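Local coordinates for protein SusD homolog (Bacteroides thetaiotaomicron VPI-5482, PDB 3FDH) that probably binds a glycan at the outer membrane of the bacterium, as a SusD/RagB-family protein thought to help deliver sugars to a partner transporter, at residues T30-S35 with E113-Y118; N80-S85 with C120-D125; A279-F284 with I374-L379; E369-I374 with G426-A431. One frame throughout, in Å; residues are numbered along the deposited sequence. Where two conformers were deposited one is given.

Contact 1. Residues T30-S35 with E113-Y118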
loop_
_atom_site.group_PDB
_atom_site.type_symbol
_atom_site.label_atom_id
_atom_site.label_comp_id
_atom_site.label_asym_id
_atom_site.label_seq_id
_atom_site.Cartn_x
_atom_site.Cartn_y
_atom_site.Cartn_z
ATOM N N THR A 30 5.346 13.121 6.268
ATOM C CA THR A 30 6.617 12.451 5.982
ATOM C C THR A 30 6.626 11.053 6.586
ATOM O O THR A 30 6.945 10.041 5.941
ATOM C CB THR A 30 7.785 13.232 6.555
ATOM O OG1 THR A 30 7.871 14.517 5.912
ATOM C CG2 THR A 30 9.081 12.474 6.328
ATOM N N SER A 31 6.263 11.015 7.847
ATOM C CA SER A 31 6.246 9.742 8.575
ATOM C C SER A 31 5.193 8.769 8.060
ATOM O O SER A 31 5.450 7.548 7.991
ATOM C CB SER A 31 6.120 9.958 10.089
ATOM O OG SER A 31 4.846 10.436 10.455
ATOM N N THR A 32 4.041 9.299 7.671
ATOM C CA THR A 32 2.951 8.463 7.149
ATOM C C THR A 32 3.360 7.792 5.839
ATOM O O THR A 32 3.086 6.608 5.614
ATOM C CB THR A 32 1.609 9.216 7.053
ATOM O OG1 THR A 32 1.246 9.660 8.371
ATOM C CG2 THR A 32 0.525 8.293 6.532
ATOM N N ALA A 33 4.045 8.539 4.995
ATOM C CA ALA A 33 4.478 8.006 3.695
ATOM C C ALA A 33 5.666 7.085 3.863
ATOM O O ALA A 33 5.621 5.885 3.595
ATOM C CB ALA A 33 4.808 9.143 2.747
ATOM N N PHE A 34 6.733 7.671 4.363
ATOM C CA PHE A 34 8.019 6.972 4.457
ATOM C C PHE A 34 8.079 5.752 5.392
ATOM O O PHE A 34 8.614 4.701 5.016
ATOM C CB PHE A 34 9.138 7.941 4.835
ATOM C CG PHE A 34 10.494 7.331 4.717
ATOM C CD1 PHE A 34 11.169 7.354 3.506
ATOM C CD2 PHE A 34 11.083 6.714 5.795
ATOM C CE1 PHE A 34 12.435 6.759 3.374
ATOM C CE2 PHE A 34 12.349 6.120 5.675
ATOM C CZ PHE A 34 13.018 6.151 4.452
ATOM N N SER A 35 7.559 5.912 6.599
ATOM C CA SER A 35 7.670 4.880 7.625
ATOM C C SER A 35 6.457 3.995 7.860
ATOM O O SER A 35 6.578 2.828 8.221
ATOM C CB SER A 35 8.011 5.539 8.959
ATOM O OG SER A 35 9.251 6.232 8.901
ATOM N N GLU A 113 -6.734 15.639 9.780
ATOM C CA GLU A 113 -7.852 14.704 10.005
ATOM C C GLU A 113 -7.753 13.560 9.008
ATOM O O GLU A 113 -7.969 12.392 9.342
ATOM C CB GLU A 113 -9.208 15.422 9.926
ATOM C CG GLU A 113 -9.488 16.188 11.219
ATOM C CD GLU A 113 -10.583 17.252 11.135
ATOM O OE1 GLU A 113 -10.878 17.735 10.029
ATOM O OE2 GLU A 113 -11.108 17.646 12.210
ATOM N N VAL A 114 -7.341 13.902 7.805
ATOM C CA VAL A 114 -7.113 12.899 6.767
ATOM C C VAL A 114 -5.928 11.985 7.177
ATOM O O VAL A 114 -5.959 10.762 7.028
ATOM C CB VAL A 114 -6.860 13.549 5.376
ATOM C CG1 VAL A 114 -6.379 12.469 4.325
ATOM C CG2 VAL A 114 -8.121 14.275 4.887
HETATM N N MSE A 115 -4.883 12.575 7.733
HETATM C CA MSE A 115 -3.736 11.744 8.115
HETATM C C MSE A 115 -4.097 10.893 9.305
HETATM O O MSE A 115 -3.566 9.795 9.472
HETATM C CB MSE A 115 -2.490 12.564 8.446
HETATM C CG MSE A 115 -1.901 13.343 7.291
HETATM SE SE MSE A 115 -0.981 12.107 6.161
HETATM C CE MSE A 115 -2.245 11.791 4.783
ATOM N N ALA A 116 -5.005 11.398 10.128
ATOM C CA ALA A 116 -5.417 10.649 11.342
ATOM C C ALA A 116 -6.182 9.405 10.866
ATOM O O ALA A 116 -5.993 8.300 11.358
ATOM C CB ALA A 116 -6.277 11.497 12.257
ATOM N N ALA A 117 -7.049 9.629 9.888
ATOM C CA ALA A 117 -7.875 8.571 9.331
ATOM C C ALA A 117 -6.981 7.518 8.725
ATOM O O ALA A 117 -7.183 6.319 8.899
ATOM C CB ALA A 117 -8.840 9.127 8.261
ATOM N N TYR A 118 -5.974 7.995 8.021
ATOM C CA TYR A 118 -5.079 7.110 7.277
ATOM C C TYR A 118 -4.332 6.192 8.206
ATOM O O TYR A 118 -4.201 4.997 7.954
ATOM C CB TYR A 118 -4.106 7.916 6.398
ATOM C CG TYR A 118 -3.487 7.112 5.287
ATOM C CD1 TYR A 118 -2.430 6.247 5.535
ATOM C CD2 TYR A 118 -3.940 7.230 3.994
ATOM C CE1 TYR A 118 -1.844 5.498 4.515
ATOM C CE2 TYR A 118 -3.363 6.499 2.976
ATOM C CZ TYR A 118 -2.303 5.640 3.239
ATOM O OH TYR A 118 -1.735 4.911 2.207
#
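The phenol ring of Tyr118 meets the CG2 methyl of Thr32 at a slant: CG2 lies 3.7 Å from CD1 and 4.2 Å from CE1, so the contact is made by one side of the ring. This is helix-helix packing inside the largely helical SusD-type fold, between helix 21-37 and helix 106-127, and the nearest CA pair, Thr32 and Met115, is 7.5 Å apart. Thr32 alone represents its helix here, facing two residues that are three positions apart and hence on one side of the partner. Its OG1 stands anti to the carbonyl carbon (chi1 -60°), which places CG2 anti to the backbone N; the methyl thus reaches the Tyr118 ring and also sits 4.1 Å from the selenium of Met115, a selenomethionine. The Met115 chain, bent at both chi2 and chi3, brings SE against Thr32, 4.0 Å from CB. All three residues are buried. Tyr118 OH bonds to Leu332 O. Phe197 of helix 191-208 packs on Met115. The threonine hydroxyl gives its hydrogen to Val28 O, one turn back, and takes one from Asn119 ND2, which leaves only van der Waals contact between OG1 and Met115 SE at 4.0 Å.

Contact 2. Residues N80-S85 with C120-D125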
loop_
_atom_site.group_PDB
_atom_site.type_symbol
_atom_site.label_atom_id
_atom_site.label_comp_id
_atom_site.label_asym_id
_atom_site.label_seq_id
_atom_site.Cartn_x
_atom_site.Cartn_y
_atom_site.Cartn_z
ATOM N N ASN A 80 4.764 1.359 16.687
ATOM C CA ASN A 80 5.059 2.589 17.440
ATOM C C ASN A 80 4.989 3.827 16.564
ATOM O O ASN A 80 4.485 4.870 16.955
ATOM C CB ASN A 80 6.429 2.499 18.088
ATOM C CG ASN A 80 6.448 1.538 19.247
ATOM O OD1 ASN A 80 5.437 1.353 19.937
ATOM N ND2 ASN A 80 7.605 0.933 19.489
ATOM N N GLY A 81 5.440 3.676 15.334
ATOM C CA GLY A 81 5.490 4.801 14.386
ATOM C C GLY A 81 4.118 5.284 13.938
ATOM O O GLY A 81 3.863 6.484 13.832
ATOM N N ILE A 82 3.228 4.331 13.723
ATOM C CA ILE A 82 1.870 4.627 13.307
ATOM C C ILE A 82 1.132 5.355 14.443
ATOM O O ILE A 82 0.483 6.365 14.222
ATOM C CB ILE A 82 1.130 3.361 12.861
ATOM C CG1 ILE A 82 1.745 2.851 11.539
ATOM C CG2 ILE A 82 -0.360 3.647 12.705
ATOM C CD1 ILE A 82 1.466 1.340 11.296
ATOM N N TYR A 83 1.277 4.850 15.659
ATOM C CA TYR A 83 0.660 5.480 16.830
ATOM C C TYR A 83 1.250 6.867 17.067
ATOM O O TYR A 83 0.539 7.819 17.367
ATOM C CB TYR A 83 0.758 4.620 18.083
ATOM C CG TYR A 83 -0.321 3.562 18.148
ATOM C CD1 TYR A 83 -1.598 3.893 18.577
ATOM C CD2 TYR A 83 -0.055 2.235 17.813
ATOM C CE1 TYR A 83 -2.590 2.944 18.662
ATOM C CE2 TYR A 83 -1.055 1.260 17.881
ATOM C CZ TYR A 83 -2.324 1.625 18.307
ATOM O OH TYR A 83 -3.356 0.707 18.395
ATOM N N SER A 84 2.540 6.990 16.842
ATOM C CA SER A 84 3.205 8.296 16.986
ATOM C C SER A 84 2.635 9.342 16.004
ATOM O O SER A 84 2.408 10.495 16.350
ATOM C CB SER A 84 4.716 8.166 16.748
ATOM O OG SER A 84 5.316 9.454 16.819
ATOM N N SER A 85 2.446 8.923 14.764
ATOM C CA SER A 85 1.940 9.814 13.714
ATOM C C SER A 85 0.499 10.174 14.004
ATOM O O SER A 85 0.084 11.300 13.778
ATOM C CB SER A 85 2.068 9.171 12.332
ATOM O OG SER A 85 3.404 8.846 12.044
ATOM N N CYS A 120 -5.182 5.502 11.363
ATOM C CA CYS A 120 -6.110 4.626 12.084
ATOM C C CYS A 120 -6.394 3.406 11.259
ATOM O O CYS A 120 -6.539 2.293 11.771
ATOM C CB CYS A 120 -7.432 5.324 12.400
ATOM S SG CYS A 120 -7.309 6.533 13.771
ATOM N N ALA A 121 -6.470 3.620 9.966
ATOM C CA ALA A 121 -6.765 2.523 9.025
ATOM C C ALA A 121 -5.621 1.528 8.999
ATOM O O ALA A 121 -5.826 0.311 8.945
ATOM C CB ALA A 121 -7.008 3.075 7.632
ATOM N N LEU A 122 -4.400 2.040 9.026
ATOM C CA LEU A 122 -3.218 1.125 9.019
ATOM C C LEU A 122 -3.279 0.275 10.274
ATOM O O LEU A 122 -3.027 -0.923 10.284
ATOM C CB LEU A 122 -1.892 1.911 8.911
ATOM C CG LEU A 122 -1.582 2.556 7.556
ATOM C CD1 LEU A 122 -0.413 3.548 7.672
ATOM C CD2 LEU A 122 -1.307 1.498 6.481
ATOM N N ILE A 123 -3.687 0.904 11.352
ATOM C CA ILE A 123 -3.778 0.175 12.610
ATOM C C ILE A 123 -4.820 -0.930 12.477
ATOM O O ILE A 123 -4.601 -2.116 12.795
ATOM C CB ILE A 123 -4.187 1.092 13.801
ATOM C CG1 ILE A 123 -3.038 2.022 14.208
ATOM C CG2 ILE A 123 -4.539 0.262 15.017
ATOM C CD1 ILE A 123 -3.423 3.039 15.279
ATOM N N ALA A 124 -5.990 -0.499 12.054
ATOM C CA ALA A 124 -7.134 -1.400 11.980
ATOM C C ALA A 124 -6.890 -2.496 10.974
ATOM O O ALA A 124 -7.172 -3.643 11.218
ATOM C CB ALA A 124 -8.445 -0.625 11.676
ATOM N N ASP A 125 -6.347 -2.140 9.831
ATOM C CA ASP A 125 -6.154 -3.128 8.741
ATOM C C ASP A 125 -5.126 -4.200 9.057
ATOM O O ASP A 125 -5.305 -5.414 8.743
ATOM C CB ASP A 125 -5.788 -2.436 7.448
ATOM C CG ASP A 125 -6.932 -1.694 6.886
ATOM O OD1 ASP A 125 -8.096 -1.963 7.282
ATOM O OD2 ASP A 125 -6.657 -0.800 6.065
#
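Two consecutive long helices of the SusD-type fold, 76-95 and 106-127, run roughly antiparallel here, and the contact is the apolar seam between them. The local axes approach to 9.7 Å with a signed crossing angle of -146°. Ile82 and Ile123 face each other at the centre and pass side by side, pointing opposite ways. Ile82 CG2 and Ile123 CG1 are 3.5 Å apart, tighter than an ordinary carbon contact, which marks this as the close point of the seam. On one flank Ile82 CD1 touches Leu122 CB at 4.2 Å, the two side chains roughly perpendicular. On the other, Ile123 CD1 lies over a face of the Tyr83 ring in a CH-pi contact, 3.6 Å from the centroid and 20° off the normal. The extended chi2 of Ile123 (174°) carries CD1 out to that ring, while its other branch, CG2, comes 3.6 Å from Tyr83 OH. The hydroxyl itself bonds to Pro131 O. Strand 130-131 therefore closes the tyrosine side, with Ala130 touching both Tyr83 and Ile123; Asn36 of helix 21-37 packs against Ile82 and Leu122, and helix 154-171 backs Cys120, Ala121 and Ala124.

Contact 3. Residues A279-F284 with I374-L379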
loop_
_atom_site.group_PDB
_atom_site.type_symbol
_atom_site.label_atom_id
_atom_site.label_comp_id
_atom_site.label_asym_id
_atom_site.label_seq_id
_atom_site.Cartn_x
_atom_site.Cartn_y
_atom_site.Cartn_z
ATOM N N ALA A 279 6.844 -7.859 -18.076
ATOM C CA ALA A 279 7.528 -9.161 -18.129
ATOM C C ALA A 279 8.937 -9.044 -18.735
ATOM O O ALA A 279 9.866 -9.759 -18.347
ATOM C CB ALA A 279 6.706 -10.206 -18.930
ATOM N N ASN A 280 9.075 -8.157 -19.710
ATOM C CA ASN A 280 10.301 -8.034 -20.431
ATOM C C ASN A 280 11.084 -6.816 -20.047
ATOM O O ASN A 280 12.095 -6.501 -20.643
ATOM C CB ASN A 280 9.978 -7.887 -21.901
ATOM C CG ASN A 280 11.161 -8.169 -22.768
ATOM O OD1 ASN A 280 11.981 -9.046 -22.451
ATOM N ND2 ASN A 280 11.283 -7.430 -23.861
ATOM N N ARG A 281 10.631 -6.148 -19.012
ATOM C CA ARG A 281 11.204 -4.863 -18.711
ATOM C C ARG A 281 11.510 -4.522 -17.266
ATOM O O ARG A 281 12.391 -3.706 -17.007
ATOM C CB ARG A 281 10.271 -3.826 -19.336
ATOM C CG ARG A 281 10.755 -2.467 -19.251
ATOM C CD ARG A 281 10.079 -1.574 -20.247
ATOM N NE ARG A 281 10.489 -0.191 -19.999
ATOM C CZ ARG A 281 11.661 0.331 -20.350
ATOM N NH1 ARG A 281 12.554 -0.411 -20.964
ATOM N NH2 ARG A 281 11.949 1.578 -20.048
ATOM N N ALA A 282 10.852 -5.217 -16.328
ATOM C CA ALA A 282 10.934 -4.888 -14.910
ATOM C C ALA A 282 11.817 -5.806 -14.050
ATOM O O ALA A 282 11.703 -5.839 -12.836
ATOM C CB ALA A 282 9.526 -4.845 -14.316
ATOM N N PHE A 283 12.689 -6.534 -14.698
ATOM C CA PHE A 283 13.603 -7.484 -14.030
ATOM C C PHE A 283 15.047 -7.339 -14.428
ATOM O O PHE A 283 15.374 -7.161 -15.591
ATOM C CB PHE A 283 13.155 -8.940 -14.266
ATOM C CG PHE A 283 11.812 -9.253 -13.695
ATOM C CD1 PHE A 283 11.648 -9.406 -12.334
ATOM C CD2 PHE A 283 10.720 -9.422 -14.508
ATOM C CE1 PHE A 283 10.405 -9.678 -11.797
ATOM C CE2 PHE A 283 9.473 -9.705 -13.975
ATOM C CZ PHE A 283 9.317 -9.846 -12.616
ATOM N N PHE A 284 15.905 -7.415 -13.414
ATOM C CA PHE A 284 17.340 -7.361 -13.545
ATOM C C PHE A 284 17.986 -8.604 -12.925
ATOM O O PHE A 284 17.578 -9.133 -11.892
ATOM C CB PHE A 284 17.994 -6.136 -12.877
ATOM C CG PHE A 284 17.417 -4.797 -13.278
ATOM C CD1 PHE A 284 16.907 -4.569 -14.544
ATOM C CD2 PHE A 284 17.488 -3.726 -12.377
ATOM C CE1 PHE A 284 16.412 -3.311 -14.898
ATOM C CE2 PHE A 284 17.009 -2.471 -12.718
ATOM C CZ PHE A 284 16.463 -2.263 -13.989
ATOM N N ILE A 374 13.330 5.454 -13.638
ATOM C CA ILE A 374 14.089 6.056 -12.528
ATOM C C ILE A 374 15.213 5.090 -12.148
ATOM O O ILE A 374 16.371 5.475 -11.914
ATOM C CB ILE A 374 13.172 6.371 -11.308
ATOM C CG1 ILE A 374 12.323 7.631 -11.611
ATOM C CG2 ILE A 374 13.978 6.593 -10.044
ATOM C CD1 ILE A 374 11.181 7.859 -10.576
ATOM N N ALA A 375 14.846 3.810 -12.101
ATOM C CA ALA A 375 15.767 2.739 -11.658
ATOM C C ALA A 375 16.914 2.530 -12.629
ATOM O O ALA A 375 18.055 2.365 -12.214
ATOM C CB ALA A 375 15.027 1.436 -11.394
ATOM N N ILE A 376 16.586 2.557 -13.915
ATOM C CA ILE A 376 17.571 2.423 -14.990
ATOM C C ILE A 376 18.538 3.599 -14.928
ATOM O O ILE A 376 19.749 3.427 -15.039
ATOM C CB ILE A 376 16.881 2.306 -16.391
ATOM C CG1 ILE A 376 16.144 0.958 -16.485
ATOM C CG2 ILE A 376 17.907 2.470 -17.533
ATOM C CD1 ILE A 376 15.219 0.830 -17.671
ATOM N N LYS A 377 18.003 4.790 -14.707
ATOM C CA LYS A 377 18.842 5.969 -14.661
ATOM C C LYS A 377 19.763 5.833 -13.444
ATOM O O LYS A 377 20.960 6.001 -13.536
ATOM C CB LYS A 377 18.014 7.269 -14.613
ATOM C CG LYS A 377 18.830 8.568 -14.747
ATOM C CD LYS A 377 18.032 9.761 -14.227
ATOM C CE LYS A 377 18.706 11.124 -14.470
ATOM N NZ LYS A 377 18.420 11.691 -15.831
ATOM N N GLU A 378 19.209 5.437 -12.319
ATOM C CA GLU A 378 19.999 5.308 -11.090
ATOM C C GLU A 378 21.150 4.305 -11.225
ATOM O O GLU A 378 22.275 4.574 -10.788
ATOM C CB GLU A 378 19.096 4.932 -9.904
ATOM C CG GLU A 378 19.848 4.567 -8.635
ATOM C CD GLU A 378 20.687 5.698 -8.043
ATOM O OE1 GLU A 378 20.552 6.886 -8.427
ATOM O OE2 GLU A 378 21.521 5.357 -7.176
ATOM N N LEU A 379 20.877 3.154 -11.824
ATOM C CA LEU A 379 21.918 2.116 -12.025
ATOM C C LEU A 379 23.017 2.539 -12.967
ATOM O O LEU A 379 24.169 2.161 -12.808
ATOM C CB LEU A 379 21.332 0.781 -12.501
ATOM C CG LEU A 379 20.756 -0.073 -11.373
ATOM C CD1 LEU A 379 20.050 -1.302 -11.949
ATOM C CD2 LEU A 379 21.885 -0.494 -10.457
#
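Phe284 and Leu379 make the tight half of this contact: the two side chains reach for each other from the two segments, and Leu379 CD1 meets the ring obliquely, 3.3 Å from CE2 and 3.6 Å from CD2. The first value is short for two carbons and is to be read with caution, but both distances place the leucine methyl beside the same rim of the ring. Away from that point the fit relaxes. Ile376 CG1 stands near the ring plane at the edge, 4.1 Å from Phe284 CZ. Phe284 belongs to the short strand 283-284, which pairs antiparallel with strand 319-320 through a backbone bond between Phe284 and Ile319; this two-stranded antiparallel patch of sheet in a mainly helical fold is thus laid against the last turns of helix 354-379. Leu383 of strand 383-384 touches both Phe284 and Ile376. Arg281 runs extended from CG to NE (chi2 161°, chi3 173°), and its touch on the helix is loose, NH2 lying 4.1 Å from Ile376 CD1. The guanidinium itself is well held, by a salt bridge from NE to Glu369 OE1 and a bond from NH1 to Ser388 OG. On the solvent side, Ile376 and Leu379 are partly exposed.

Contact 4. Residues E369-I374 with G426-A431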
loop_
_atom_site.group_PDB
_atom_site.type_symbol
_atom_site.label_atom_id
_atom_site.label_comp_id
_atom_site.label_asym_id
_atom_site.label_seq_id
_atom_site.Cartn_x
_atom_site.Cartn_y
_atom_site.Cartn_z
ATOM N N GLU A 369 6.343 2.231 -15.423
ATOM C CA GLU A 369 7.357 2.735 -16.310
ATOM C C GLU A 369 8.095 3.901 -15.663
ATOM O O GLU A 369 9.297 4.046 -15.824
ATOM C CB GLU A 369 6.750 3.190 -17.630
ATOM C CG GLU A 369 7.761 3.828 -18.581
ATOM C CD GLU A 369 8.882 2.868 -19.013
ATOM O OE1 GLU A 369 8.593 1.760 -19.515
ATOM O OE2 GLU A 369 10.058 3.234 -18.875
ATOM N N ASN A 370 7.366 4.722 -14.925
ATOM C CA ASN A 370 8.000 5.838 -14.231
ATOM C C ASN A 370 9.080 5.294 -13.309
ATOM O O ASN A 370 10.222 5.752 -13.321
ATOM C CB ASN A 370 6.987 6.653 -13.424
ATOM C CG ASN A 370 7.569 7.965 -12.898
ATOM O OD1 ASN A 370 8.058 8.803 -13.665
ATOM N ND2 ASN A 370 7.516 8.144 -11.588
ATOM N N SER A 371 8.726 4.305 -12.498
ATOM C CA SER A 371 9.700 3.758 -11.578
ATOM C C SER A 371 10.825 2.980 -12.210
ATOM O O SER A 371 11.980 3.028 -11.761
ATOM C CB SER A 371 8.994 2.856 -10.571
ATOM O OG SER A 371 8.068 3.651 -9.885
ATOM N N ILE A 372 10.480 2.259 -13.267
ATOM C CA ILE A 372 11.462 1.449 -13.983
ATOM C C ILE A 372 12.526 2.378 -14.561
ATOM O O ILE A 372 13.701 2.113 -14.404
ATOM C CB ILE A 372 10.816 0.578 -15.058
ATOM C CG1 ILE A 372 9.982 -0.491 -14.345
ATOM C CG2 ILE A 372 11.933 -0.016 -16.013
ATOM C CD1 ILE A 372 9.084 -1.282 -15.277
ATOM N N SER A 373 12.102 3.453 -15.224
ATOM C CA SER A 373 13.020 4.447 -15.807
ATOM C C SER A 373 13.916 5.122 -14.764
ATOM O O SER A 373 15.092 5.371 -14.998
ATOM C CB SER A 373 12.266 5.511 -16.602
ATOM O OG SER A 373 11.737 4.893 -17.757
ATOM N N ILE A 374 13.330 5.454 -13.638
ATOM C CA ILE A 374 14.089 6.056 -12.528
ATOM C C ILE A 374 15.213 5.090 -12.148
ATOM O O ILE A 374 16.371 5.475 -11.914
ATOM C CB ILE A 374 13.172 6.371 -11.308
ATOM C CG1 ILE A 374 12.323 7.631 -11.611
ATOM C CG2 ILE A 374 13.978 6.593 -10.044
ATOM C CD1 ILE A 374 11.181 7.859 -10.576
ATOM N N GLY A 426 5.391 -2.550 -7.394
ATOM C CA GLY A 426 6.330 -1.479 -7.637
ATOM C C GLY A 426 7.132 -0.985 -6.451
ATOM O O GLY A 426 7.304 -1.709 -5.444
ATOM N N ALA A 427 7.583 0.251 -6.579
ATOM C CA ALA A 427 8.366 0.978 -5.552
ATOM C C ALA A 427 7.500 2.044 -4.907
ATOM O O ALA A 427 7.978 2.929 -4.165
ATOM C CB ALA A 427 9.625 1.652 -6.233
ATOM N N SER A 428 6.207 1.973 -5.200
ATOM C CA SER A 428 5.228 3.002 -4.784
ATOM C C SER A 428 4.624 2.881 -3.386
ATOM O O SER A 428 3.885 3.776 -2.947
ATOM C CB SER A 428 4.089 3.128 -5.816
ATOM O OG SER A 428 4.595 3.382 -7.119
ATOM N N GLY A 429 4.918 1.772 -2.716
ATOM C CA GLY A 429 4.371 1.482 -1.388
ATOM C C GLY A 429 2.982 0.871 -1.429
ATOM O O GLY A 429 2.245 0.957 -0.461
ATOM N N GLU A 430 2.627 0.228 -2.539
ATOM C CA GLU A 430 1.244 -0.322 -2.722
ATOM C C GLU A 430 0.988 -1.764 -2.286
ATOM O O GLU A 430 -0.159 -2.252 -2.334
ATOM C CB GLU A 430 0.776 -0.094 -4.167
ATOM C CG GLU A 430 0.628 1.377 -4.501
ATOM C CD GLU A 430 -0.018 1.623 -5.857
ATOM O OE1 GLU A 430 0.578 1.229 -6.889
ATOM O OE2 GLU A 430 -1.121 2.225 -5.883
ATOM N N ALA A 431 2.039 -2.434 -1.808
ATOM C CA ALA A 431 1.911 -3.836 -1.386
ATOM C C ALA A 431 1.041 -3.851 -0.173
ATOM O O ALA A 431 0.261 -4.778 0.087
ATOM C CB ALA A 431 3.267 -4.477 -1.096
HETATM O O HOH W 1 6.205 1.832 -8.704
#
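Ser371, on helix 354-379, faces Ala427 and Ser428 in the loop between helices 412-423 and 431-443, and a water bridges helix to loop at this buried contact of the SusD-type fold. Starting at CB, the Ser371 methylene comes 3.5 Å from the water oxygen, and the side chain also packs on Ala328. From there OG, anti to the carbonyl carbon and beside the backbone N (chi1 -60°), takes up a position 4.4 Å from the CB of Ala427, an apolar neighbour. It is also 4.4 Å from Ser428 OG, too far for a direct bond, and the water spans the gap: it is 2.9 Å from Ser371 OG and 2.7 Å from Ser428 OG. Seen from the water, Ser371 OG and Ala427 N stand 109° apart, close to tetrahedral, consistent with a firmly placed solvent molecule. Asn367, one turn earlier on the helix, adds a second tie: its carbonyl O makes a weak hydrogen bond with Ser371 OG, and its ND2 bonds to Ser428 OG. The direct protein contact is thin, 65 Å² buried in all. The third bond to the water has a settled direction: Ala427 N donates to it across 3.0 Å.

The four contacts form two couples. Contacts 1 and 2, with centres about 8 Å apart, share helix 106-127 and join through a probable hydrogen bond between Ser31 OG and Ser85 OG, 2.7 Å apart, which brings helices 21-37, 76-95 and 106-127 together around one spot. Contacts 3 and 4, with centres about 10 Å apart, share helix 354-379 and Ile374, and Ala282 of one packs on Ile372 of the other. Within each couple the segments alternate along the chain, whereas the first couple closes before the second opens. Contacts 2 and 3 lie about 32 Å apart between centres, on opposite sides of the chain's centre. The couples thus occupy different parts of one compact helical fold, and contacts 1 and 4 come within about 6 Å between nearest atoms.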